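Local coordinates for mandelate racemase/muconate lactonizing enzyme family protein (Bradyrhizobium sp. ORS 278, PDB 3TOY) that belongs to the enolase superfamily, pairing an antiparallel N-terminal sheet domain with a metal-binding barrel domain, its own function being unassigned, at residues 321-333 against 360-372. Numbering follows the deposited sequence.
Sequences HILPEASAHVLPV and KVTAKGPGLGLAW. With ACT (acetate ion), chain F.
In the barrel domain of this enolase-superfamily protein, the short helix 324-330 packs against the loop that follows strand 360-361, and His-329 joins the two by lying among the loop's backbone carbonyls. Its NE2 donates to Lys-364 O at 2.8 Å; the acceptor lies in the imidazole plane, but the N-H...O angle of 141° shows a bent bond, and the donor stands well above the carbonyl plane. ND1 is engaged as well, with Val-147 N of helix 146-149, so both ring nitrogens have partners and the rotation of this buried ring is fixed. With chi1 at -75°, CG swings away from the carbonyl carbon and the ring is carried out to the loop. There Ala-363 CB sits almost on the ring normal, 3.6 Å from the His-329 centroid, a CH-pi contact over the face. Leu-368 CD2 makes a second, off-centre one, while its other methyl, CD1, meets Ala-326 CB.

The loop folds back through a type II' turn from Pro-366 to Gly-369, closed by Gly-369 N to Pro-366 O and preceded by a cis peptide before Pro-366. Beyond it, Leu-370 CD2 comes up to Glu-325 CB at 3.6 Å, the two side chains crossing at about a right angle; the Glu-325 carboxylate turns elsewhere, OE1 bonding Tyr-73 OH.

At the helix's N-terminal approach, His-321 NE2 donates to acetate O in a nearly straight bond (172°), and ND1 pairs with Asp-294. Ala-328 CB packs on Val-361 CG1. Two waters bridge the backbones: one donates to Glu-325 O and accepts from Lys-364 N, and the other donates to Ala-328 O at 3.0 Å while accepting from Ala-363 N at 2.8 Å.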
ATOM      1  N   HIS A 321      22.233 -18.074 -16.979  1.00 22.25           N
ATOM      2  CA  HIS A 321      23.213 -17.219 -17.614  1.00 23.83           C
ATOM      3  C   HIS A 321      24.527 -17.978 -17.819  1.00 23.39           C
ATOM      4  O   HIS A 321      25.198 -18.325 -16.845  1.00 26.24           O
ATOM      5  CB  HIS A 321      23.534 -16.009 -16.766  1.00 25.36           C
ATOM      6  CG  HIS A 321      24.530 -15.099 -17.414  1.00 26.00           C
ATOM      7  ND1 HIS A 321      25.717 -14.744 -16.815  1.00 24.02           N
ATOM      8  CD2 HIS A 321      24.516 -14.487 -18.620  1.00 25.20           C
ATOM      9  CE1 HIS A 321      26.393 -13.943 -17.620  1.00 21.69           C
ATOM     10  NE2 HIS A 321      25.681 -13.763 -18.720  1.00 29.06           N
ATOM     11  N   ILE A 322      24.879 -18.167 -19.095  1.00 30.12           N
ATOM     12  CA  ILE A 322      26.069 -18.905 -19.530  1.00 28.20           C
ATOM     13  C   ILE A 322      26.344 -20.173 -18.712  1.00 28.78           C
ATOM     14  O   ILE A 322      25.410 -20.827 -18.247  1.00 27.81           O
ATOM     15  CB  ILE A 322      27.303 -17.978 -19.660  1.00 24.66           C
ATOM     16  CG1 ILE A 322      27.735 -17.445 -18.293  1.00 29.72           C
ATOM     17  CG2 ILE A 322      27.013 -16.875 -20.644  1.00 28.97           C
ATOM     18  CD1 ILE A 322      28.924 -16.506 -18.358  1.00 37.41           C
ATOM     19  N   LEU A 323      27.606 -20.585 -18.596  1.00 31.73           N
ATOM     20  CA  LEU A 323      27.887 -21.898 -17.969  1.00 27.80           C
ATOM     21  C   LEU A 323      26.847 -22.956 -18.381  1.00 26.29           C
ATOM     22  O   LEU A 323      26.187 -23.581 -17.528  1.00 26.87           O
ATOM     23  CB  LEU A 323      27.967 -21.776 -16.433  1.00 28.50           C
ATOM     24  CG  LEU A 323      29.324 -21.362 -15.825  1.00 27.75           C
ATOM     25  CD1 LEU A 323      29.725 -19.940 -16.216  1.00 31.94           C
ATOM     26  CD2 LEU A 323      29.353 -21.533 -14.316  1.00 30.32           C
ATOM     27  N   PRO A 324      26.699 -23.174 -19.693  1.00 28.98           N
ATOM     28  CA  PRO A 324      25.646 -24.067 -20.187  1.00 28.54           C
ATOM     29  C   PRO A 324      25.812 -25.505 -19.734  1.00 28.52           C
ATOM     30  O   PRO A 324      24.821 -26.225 -19.596  1.00 27.46           O
ATOM     31  CB  PRO A 324      25.775 -23.974 -21.712  1.00 25.25           C
ATOM     32  CG  PRO A 324      27.137 -23.464 -21.950  1.00 27.48           C
ATOM     33  CD  PRO A 324      27.494 -22.594 -20.787  1.00 25.57           C
ATOM     34  N   GLU A 325      27.043 -25.941 -19.495  1.00 28.75           N
ATOM     35  CA  GLU A 325      27.229 -27.343 -19.100  1.00 31.69           C
ATOM     36  C   GLU A 325      26.595 -27.662 -17.748  1.00 28.87           C
ATOM     37  O   GLU A 325      25.889 -28.682 -17.582  1.00 27.95           O
ATOM     38  CB  GLU A 325      28.724 -27.709 -19.113  1.00 29.24           C
ATOM     39  CG  GLU A 325      29.397 -27.400 -20.460  1.00 29.41           C
ATOM     40  CD  GLU A 325      29.936 -25.966 -20.568  1.00 37.33           C
ATOM     41  OE1 GLU A 325      29.799 -25.171 -19.604  1.00 35.03           O
ATOM     42  OE2 GLU A 325      30.503 -25.631 -21.626  1.00 33.03           O
ATOM     43  N   ALA A 326      26.872 -26.814 -16.766  1.00 28.58           N
ATOM     44  CA  ALA A 326      26.377 -27.024 -15.422  1.00 30.36           C
ATOM     45  C   ALA A 326      24.898 -26.613 -15.376  1.00 27.86           C
ATOM     46  O   ALA A 326      24.113 -27.216 -14.666  1.00 26.99           O
ATOM     47  CB  ALA A 326      27.190 -26.218 -14.419  1.00 27.14           C
ATOM     48  N   SER A 327      24.537 -25.592 -16.148  1.00 28.91           N
ATOM     49  CA  SER A 327      23.133 -25.150 -16.183  1.00 28.61           C
ATOM     50  C   SER A 327      22.194 -26.263 -16.617  1.00 28.25           C
ATOM     51  O   SER A 327      21.067 -26.374 -16.137  1.00 26.48           O
ATOM     52  CB  SER A 327      22.980 -23.936 -17.092  1.00 26.93           C
ATOM     53  OG  SER A 327      23.673 -22.833 -16.545  1.00 26.49           O
ATOM     54  N   ALA A 328      22.663 -27.104 -17.532  1.00 28.53           N
ATOM     55  CA  ALA A 328      21.855 -28.198 -18.026  1.00 28.37           C
ATOM     56  C   ALA A 328      21.509 -29.191 -16.930  1.00 23.98           C
ATOM     57  O   ALA A 328      20.564 -29.938 -17.059  1.00 25.69           O
ATOM     58  CB  ALA A 328      22.577 -28.895 -19.166  1.00 27.99           C
ATOM     59  N   HIS A 329      22.300 -29.205 -15.855  1.00 24.79           N
ATOM     60  CA  HIS A 329      22.044 -30.129 -14.760  1.00 25.21           C
ATOM     61  C   HIS A 329      21.048 -29.602 -13.729  1.00 28.91           C
ATOM     62  O   HIS A 329      20.469 -30.387 -12.978  1.00 27.68           O
ATOM     63  CB  HIS A 329      23.337 -30.507 -14.025  1.00 29.47           C
ATOM     64  CG  HIS A 329      24.207 -31.461 -14.783  1.00 28.86           C
ATOM     65  ND1 HIS A 329      24.163 -32.825 -14.581  1.00 28.98           N
ATOM     66  CD2 HIS A 329      25.148 -31.247 -15.733  1.00 30.53           C
ATOM     67  CE1 HIS A 329      25.035 -33.411 -15.387  1.00 28.10           C
ATOM     68  NE2 HIS A 329      25.652 -32.478 -16.092  1.00 26.42           N
ATOM     69  N   VAL A 330      20.856 -28.283 -13.667  1.00 28.28           N
ATOM     70  CA  VAL A 330      19.908 -27.733 -12.685  1.00 28.08           C
ATOM     71  C   VAL A 330      18.551 -27.308 -13.280  1.00 24.98           C
ATOM     72  O   VAL A 330      17.537 -27.388 -12.593  1.00 27.45           O
ATOM     73  CB  VAL A 330      20.511 -26.573 -11.835  1.00 26.04           C
ATOM     74  CG1 VAL A 330      21.500 -27.133 -10.792  1.00 27.44           C
ATOM     75  CG2 VAL A 330      21.151 -25.520 -12.728  1.00 26.46           C
ATOM     76  N   LEU A 331      18.524 -26.909 -14.547  1.00 26.52           N
ATOM     77  CA  LEU A 331      17.236 -26.561 -15.167  1.00 28.42           C
ATOM     78  C   LEU A 331      16.179 -27.676 -15.109  1.00 31.32           C
ATOM     79  O   LEU A 331      14.987 -27.409 -14.888  1.00 25.85           O
ATOM     80  CB  LEU A 331      17.450 -25.997 -16.570  1.00 26.46           C
ATOM     81  CG  LEU A 331      17.900 -24.542 -16.499  1.00 24.89           C
ATOM     82  CD1 LEU A 331      18.567 -24.077 -17.804  1.00 26.50           C
ATOM     83  CD2 LEU A 331      16.695 -23.632 -16.156  1.00 25.97           C
ATOM     84  N   PRO A 332      16.598 -28.954 -15.271  1.00 26.80           N
ATOM     85  CA  PRO A 332      15.595 -30.015 -15.213  1.00 26.76           C
ATOM     86  C   PRO A 332      14.897 -30.179 -13.868  1.00 23.99           C
ATOM     87  O   PRO A 332      13.861 -30.843 -13.809  1.00 26.94           O
ATOM     88  CB  PRO A 332      16.408 -31.293 -15.556  1.00 24.76           C
ATOM     89  CG  PRO A 332      17.553 -30.766 -16.392  1.00 23.67           C
ATOM     90  CD  PRO A 332      17.918 -29.460 -15.708  1.00 27.06           C
ATOM     91  N   VAL A 333      15.453 -29.622 -12.786  1.00 21.75           N
ATOM     92  CA  VAL A 333      14.799 -29.723 -11.480  1.00 23.82           C
ATOM     93  C   VAL A 333      14.283 -28.362 -10.986  1.00 25.40           C
ATOM     94  O   VAL A 333      13.971 -28.201  -9.806  1.00 28.06           O
ATOM     95  CB  VAL A 333      15.711 -30.373 -10.422  1.00 27.32           C
ATOM     96  CG1 VAL A 333      15.999 -31.869 -10.821  1.00 25.69           C
ATOM     97  CG2 VAL A 333      17.015 -29.568 -10.257  1.00 26.06           C
ATOM     98  N   LYS A 360      18.125 -27.721 -28.509  1.00 32.26           N
ATOM     99  CA  LYS A 360      18.010 -28.051 -27.089  1.00 30.20           C
ATOM    100  C   LYS A 360      19.315 -28.594 -26.555  1.00 36.80           C
ATOM    101  O   LYS A 360      20.170 -29.046 -27.323  1.00 34.59           O
ATOM    102  CB  LYS A 360      16.884 -29.051 -26.841  1.00 34.70           C
ATOM    103  CG  LYS A 360      15.545 -28.561 -27.362  1.00 36.28           C
ATOM    104  CD  LYS A 360      14.419 -29.494 -26.986  1.00 47.89           C
ATOM    105  CE  LYS A 360      13.156 -29.105 -27.750  1.00 53.59           C
ATOM    106  NZ  LYS A 360      12.033 -30.046 -27.516  1.00 66.78           N
ATOM    107  N   VAL A 361      19.476 -28.542 -25.237  1.00 29.40           N
ATOM    108  CA  VAL A 361      20.708 -29.010 -24.618  1.00 30.19           C
ATOM    109  C   VAL A 361      20.383 -30.035 -23.535  1.00 33.76           C
ATOM    110  O   VAL A 361      19.463 -29.847 -22.735  1.00 31.93           O
ATOM    111  CB  VAL A 361      21.529 -27.848 -24.052  1.00 27.27           C
ATOM    112  CG1 VAL A 361      22.622 -28.352 -23.119  1.00 27.74           C
ATOM    113  CG2 VAL A 361      22.104 -26.984 -25.171  1.00 31.14           C
ATOM    114  N   THR A 362      21.115 -31.149 -23.530  1.00 29.66           N
ATOM    115  CA  THR A 362      20.881 -32.212 -22.536  1.00 30.57           C
ATOM    116  C   THR A 362      22.093 -32.363 -21.610  1.00 33.18           C
ATOM    117  O   THR A 362      23.231 -32.362 -22.081  1.00 37.14           O
ATOM    118  CB  THR A 362      20.616 -33.553 -23.236  1.00 34.19           C
ATOM    119  OG1 THR A 362      19.428 -33.440 -24.035  1.00 38.56           O
ATOM    120  CG2 THR A 362      20.422 -34.635 -22.232  1.00 30.60           C
ATOM    121  N   ALA A 363      21.860 -32.485 -20.300  1.00 27.88           N
ATOM    122  CA  ALA A 363      22.947 -32.619 -19.326  1.00 28.83           C
ATOM    123  C   ALA A 363      23.785 -33.854 -19.648  1.00 35.28           C
ATOM    124  O   ALA A 363      23.236 -34.891 -19.993  1.00 31.97           O
ATOM    125  CB  ALA A 363      22.399 -32.781 -17.948  1.00 29.13           C
ATOM    126  N   LYS A 364      25.093 -33.721 -19.476  1.00 32.84           N
ATOM    127  CA  LYS A 364      26.058 -34.814 -19.664  1.00 36.64           C
ATOM    128  C   LYS A 364      26.776 -35.046 -18.357  1.00 39.33           C
ATOM    129  O   LYS A 364      27.237 -34.090 -17.726  1.00 33.13           O
ATOM    130  CB  LYS A 364      27.076 -34.414 -20.724  1.00 36.24           C
ATOM    131  CG  LYS A 364      26.825 -35.038 -22.094  1.00 58.81           C
ATOM    132  CD  LYS A 364      25.347 -34.986 -22.477  1.00 71.13           C
ATOM    133  CE  LYS A 364      25.069 -35.782 -23.747  1.00 73.41           C
ATOM    134  NZ  LYS A 364      23.654 -35.651 -24.169  1.00 72.11           N
ATOM    135  N   GLY A 365      26.875 -36.308 -17.940  1.00 37.08           N
ATOM    136  CA  GLY A 365      27.660 -36.659 -16.747  1.00 35.41           C
ATOM    137  C   GLY A 365      28.916 -37.446 -17.137  1.00 42.96           C
ATOM    138  O   GLY A 365      29.319 -37.431 -18.300  1.00 40.12           O
ATOM    139  N   PRO A 366      29.553 -38.116 -16.167  1.00 42.06           N
ATOM    140  CA  PRO A 366      29.203 -38.112 -14.751  1.00 39.98           C
ATOM    141  C   PRO A 366      29.532 -36.750 -14.147  1.00 35.02           C
ATOM    142  O   PRO A 366      30.269 -35.978 -14.755  1.00 37.35           O
ATOM    143  CB  PRO A 366      30.144 -39.175 -14.165  1.00 44.30           C
ATOM    144  CG  PRO A 366      31.335 -39.108 -15.026  1.00 38.12           C
ATOM    145  CD  PRO A 366      30.795 -38.874 -16.417  1.00 44.09           C
ATOM    146  N   GLY A 367      29.011 -36.471 -12.959  1.00 33.68           N
ATOM    147  CA  GLY A 367      29.154 -35.140 -12.349  1.00 35.23           C
ATOM    148  C   GLY A 367      28.512 -34.095 -13.255  1.00 31.35           C
ATOM    149  O   GLY A 367      27.415 -34.315 -13.766  1.00 30.80           O
ATOM    150  N   LEU A 368      29.219 -32.988 -13.486  1.00 34.33           N
ATOM    151  CA  LEU A 368      28.756 -31.946 -14.393  1.00 34.13           C
ATOM    152  C   LEU A 368      29.241 -32.144 -15.818  1.00 38.64           C
ATOM    153  O   LEU A 368      28.968 -31.317 -16.684  1.00 37.47           O
ATOM    154  CB  LEU A 368      29.189 -30.554 -13.906  1.00 29.93           C
ATOM    155  CG  LEU A 368      28.645 -30.136 -12.534  1.00 30.71           C
ATOM    156  CD1 LEU A 368      29.343 -28.847 -12.105  1.00 29.65           C
ATOM    157  CD2 LEU A 368      27.105 -29.977 -12.532  1.00 30.38           C
ATOM    158  N   GLY A 369      29.964 -33.235 -16.069  1.00 36.00           N
ATOM    159  CA  GLY A 369      30.490 -33.482 -17.399  1.00 34.64           C
ATOM    160  C   GLY A 369      31.612 -32.527 -17.742  1.00 32.78           C
ATOM    161  O   GLY A 369      31.771 -32.143 -18.891  1.00 41.23           O
ATOM    162  N   LEU A 370      32.394 -32.138 -16.741  1.00 31.90           N
ATOM    163  CA  LEU A 370      33.480 -31.193 -16.951  1.00 37.17           C
ATOM    164  C   LEU A 370      34.812 -31.887 -16.642  1.00 43.94           C
ATOM    165  O   LEU A 370      35.145 -32.108 -15.485  1.00 58.47           O
ATOM    166  CB  LEU A 370      33.313 -29.962 -16.050  1.00 40.62           C
ATOM    167  CG  LEU A 370      32.044 -29.111 -16.237  1.00 33.80           C
ATOM    168  CD1 LEU A 370      32.062 -27.934 -15.254  1.00 38.94           C
ATOM    169  CD2 LEU A 370      31.943 -28.612 -17.654  1.00 33.88           C
ATOM    170  N   ALA A 371      35.538 -32.267 -17.681  1.00 48.05           N
ATOM    171  CA  ALA A 371      36.890 -32.808 -17.528  1.00 40.17           C
ATOM    172  C   ALA A 371      37.721 -32.051 -18.532  1.00 39.89           C
ATOM    173  O   ALA A 371      37.230 -31.709 -19.611  1.00 45.50           O
ATOM    174  CB  ALA A 371      36.905 -34.284 -17.822  1.00 42.22           C
ATOM    175  N   TRP A 372      38.970 -31.771 -18.190  1.00 35.67           N
ATOM    176  CA  TRP A 372      39.774 -30.901 -19.022  1.00 36.61           C
ATOM    177  C   TRP A 372      40.498 -31.639 -20.148  1.00 40.65           C
ATOM    178  O   TRP A 372      41.057 -32.721 -19.951  1.00 43.40           O
ATOM    179  CB  TRP A 372      40.808 -30.165 -18.182  1.00 38.12           C
ATOM    180  CG  TRP A 372      40.301 -29.719 -16.858  1.00 42.24           C
ATOM    181  CD1 TRP A 372      40.798 -30.056 -15.629  1.00 40.67           C
ATOM    182  CD2 TRP A 372      39.182 -28.855 -16.620  1.00 45.31           C
ATOM    183  NE1 TRP A 372      40.064 -29.443 -14.645  1.00 46.68           N
ATOM    184  CE2 TRP A 372      39.064 -28.703 -15.224  1.00 43.79           C
ATOM    185  CE3 TRP A 372      38.274 -28.193 -17.453  1.00 39.86           C
ATOM    186  CZ2 TRP A 372      38.072 -27.919 -14.638  1.00 47.21           C
ATOM    187  CZ3 TRP A 372      37.286 -27.415 -16.870  1.00 41.96           C
ATOM    188  CH2 TRP A 372      37.193 -27.287 -15.476  1.00 36.09           C
TER
HETATM  189  C   ACT F 362      26.662 -11.023 -20.939  1.00 40.34           C
HETATM  190  O   ACT F 362      26.653 -12.279 -20.944  1.00 33.82           O
HETATM  191  OXT ACT F 362      25.583 -10.459 -21.218  1.00 32.00           O
HETATM  192  CH3 ACT F 362      27.895 -10.224 -20.616  1.00 39.59           C
HETATM  193  O   HOH W   1      26.245 -30.934 -19.041  1.00 33.81           O
HETATM  194  O   HOH W   2      19.436 -31.864 -19.112  1.00 29.47           O